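Local coordinates for protein 3'-5'-exonuclease (Saccharomyces cerevisiae, PDB 3E2V) that degrades DNA as a metal-dependent TatD-type nuclease, probably cutting double strands internally and trimming them from the 3' end with magnesium as cofactor, at residues A[375-378]-A[379-383]. Numbering follows the deposited sequence.
Sequences VDLA and TLIDT
With CG of Asp-376 trans to its backbone N (chi1 173°) and OG1 of Thr-379 turned back beside its own N-H (chi1 -60°), the carboxylate and the hydroxyl meet across the first turn of helix 377-392. A single oxygen, Asp-376 OD2, serves as acceptor twice: from Thr-379 OG1 at 2.8 Å and from Thr-379 N at 3.0 Å. Both donors reach it on the anti side; the hydroxyl lies close to the carboxylate plane, whereas the amide stands 33° out of it and its bond is bent. This is an N-cap, with Asp-376 immediately before the helix and the residue three further on supplying both the capped amide and a side-chain donor. The same turn is closed by the backbone bond from Leu-380 N to Asp-376 O (2.9 Å), followed by Ile-381 N to Leu-377 O.

Two apolar contacts accompany the cap. Val-375 reaches forward with CG1, which lies 4.0 Å from Thr-379 CG2, the two side chains crossing at about a right angle, and 4.1 Å from Leu-380 CB. Leu-377 CG and CD1 rest against CD1 of Ile-381, one turn further on, with CG at 3.8 Å. Leu-377 on Ser-370, Leu-380 on Val-369 and Ser-370, and Ile-381 on Ala-366 seat this turn against the preceding helix 362-373. Helix 377-392 is the last of the TatD-type TIM-barrel domain, and the contact lies away from the magnesium site. A carboxylate here, if ionised, would probably be stabilised by the amino end of the helix; the two bonds hold it, and the hydroxyl bond should also restrain the rotation of Thr-379.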
ATOM      1  N   VAL A 375      -4.248  23.876   5.467  1.00 25.61           N
ATOM      2  CA  VAL A 375      -4.171  23.373   6.829  1.00 24.34           C
ATOM      3  C   VAL A 375      -2.723  23.564   7.196  1.00 24.18           C
ATOM      4  O   VAL A 375      -1.839  23.172   6.429  1.00 24.63           O
ATOM      5  CB  VAL A 375      -4.545  21.865   6.903  1.00 24.30           C
ATOM      6  CG1 VAL A 375      -4.319  21.299   8.308  1.00 23.80           C
ATOM      7  CG2 VAL A 375      -5.990  21.653   6.473  1.00 23.96           C
ATOM      8  N   ASP A 376      -2.472  24.212   8.326  1.00 23.03           N
ATOM      9  CA  ASP A 376      -1.135  24.342   8.888  1.00 22.07           C
ATOM     10  C   ASP A 376      -0.337  23.025   8.812  1.00 21.04           C
ATOM     11  O   ASP A 376      -0.848  21.957   9.167  1.00 20.66           O
ATOM     12  CB  ASP A 376      -1.268  24.791  10.346  1.00 22.82           C
ATOM     13  CG  ASP A 376       0.041  24.798  11.074  1.00 23.97           C
ATOM     14  OD1 ASP A 376       0.877  25.681  10.792  1.00 27.91           O
ATOM     15  OD2 ASP A 376       0.248  23.915  11.925  1.00 25.78           O
ATOM     16  N   LEU A 377       0.910  23.102   8.362  1.00 19.95           N
ATOM     17  CA  LEU A 377       1.734  21.896   8.153  1.00 19.48           C
ATOM     18  C   LEU A 377       1.848  21.001   9.400  1.00 19.24           C
ATOM     19  O   LEU A 377       1.609  19.792   9.336  1.00 19.11           O
ATOM     20  CB  LEU A 377       3.126  22.271   7.622  1.00 19.10           C
ATOM     21  CG  LEU A 377       4.089  21.132   7.309  1.00 19.76           C
ATOM     22  CD1 LEU A 377       3.515  20.209   6.223  1.00 21.14           C
ATOM     23  CD2 LEU A 377       5.429  21.690   6.851  1.00 21.21           C
ATOM     24  N   ALA A 378       2.216  21.584  10.536  1.00 18.80           N
ATOM     25  CA  ALA A 378       2.386  20.806  11.758  1.00 18.84           C
ATOM     26  C   ALA A 378       1.051  20.176  12.175  1.00 19.16           C
ATOM     27  O   ALA A 378       1.019  19.034  12.667  1.00 18.66           O
ATOM     28  CB  ALA A 378       2.970  21.688  12.886  1.00 19.71           C
ATOM     29  N   THR A 379      -0.035  20.908  11.937  1.00 18.60           N
ATOM     30  CA  THR A 379      -1.394  20.427  12.244  1.00 18.93           C
ATOM     31  C   THR A 379      -1.724  19.175  11.430  1.00 17.91           C
ATOM     32  O   THR A 379      -2.210  18.160  11.972  1.00 16.84           O
ATOM     33  CB  THR A 379      -2.450  21.528  11.956  1.00 19.59           C
ATOM     34  OG1 THR A 379      -2.159  22.673  12.771  1.00 22.28           O
ATOM     35  CG2 THR A 379      -3.863  21.035  12.248  1.00 21.36           C
ATOM     36  N   LEU A 380      -1.460  19.264  10.131  1.00 16.96           N
ATOM     37  CA  LEU A 380      -1.698  18.146   9.232  1.00 16.04           C
ATOM     38  C   LEU A 380      -0.850  16.936   9.619  1.00 15.89           C
ATOM     39  O   LEU A 380      -1.350  15.817   9.697  1.00 15.47           O
ATOM     40  CB  LEU A 380      -1.374  18.550   7.798  1.00 15.94           C
ATOM     41  CG  LEU A 380      -1.483  17.354   6.850  1.00 17.03           C
ATOM     42  CD1 LEU A 380      -2.969  17.044   6.630  1.00 17.74           C
ATOM     43  CD2 LEU A 380      -0.773  17.658   5.546  1.00 19.18           C
ATOM     44  N   ILE A 381       0.434  17.160   9.860  1.00 14.74           N
ATOM     45  CA  ILE A 381       1.350  16.085  10.235  1.00 15.35           C
ATOM     46  C   ILE A 381       0.892  15.361  11.504  1.00 15.35           C
ATOM     47  O   ILE A 381       0.867  14.132  11.562  1.00 15.78           O
ATOM     48  CB  ILE A 381       2.813  16.586  10.311  1.00 15.95           C
ATOM     49  CG1 ILE A 381       3.295  16.948   8.894  1.00 16.62           C
ATOM     50  CG2 ILE A 381       3.703  15.535  10.939  1.00 16.85           C
ATOM     51  CD1 ILE A 381       4.597  17.734   8.892  1.00 17.23           C
ATOM     52  N   ASP A 382       0.505  16.143  12.516  1.00 15.32           N
ATOM     53  CA  ASP A 382      -0.026  15.604  13.751  1.00 14.52           C
ATOM     54  C   ASP A 382      -1.304  14.776  13.546  1.00 14.23           C
ATOM     55  O   ASP A 382      -1.397  13.645  14.052  1.00 14.59           O
ATOM     56  CB  ASP A 382      -0.277  16.748  14.739  1.00 14.13           C
ATOM     57  CG  ASP A 382      -0.917  16.267  16.033  1.00 14.78           C
ATOM     58  OD1 ASP A 382      -0.187  15.717  16.885  1.00 18.48           O
ATOM     59  OD2 ASP A 382      -2.160  16.407  16.192  1.00 15.88           O
ATOM     60  N   THR A 383      -2.274  15.316  12.818  1.00 14.37           N
ATOM     61  CA  THR A 383      -3.510  14.539  12.579  1.00 14.33           C
ATOM     62  C   THR A 383      -3.206  13.243  11.826  1.00 13.86           C
ATOM     63  O   THR A 383      -3.663  12.175  12.234  1.00 14.22           O
ATOM     64  CB  THR A 383      -4.561  15.369  11.824  1.00 14.96           C
ATOM     65  OG1 THR A 383      -5.049  16.418  12.671  1.00 14.90           O
ATOM     66  CG2 THR A 383      -5.750  14.529  11.373  1.00 14.75           C
TER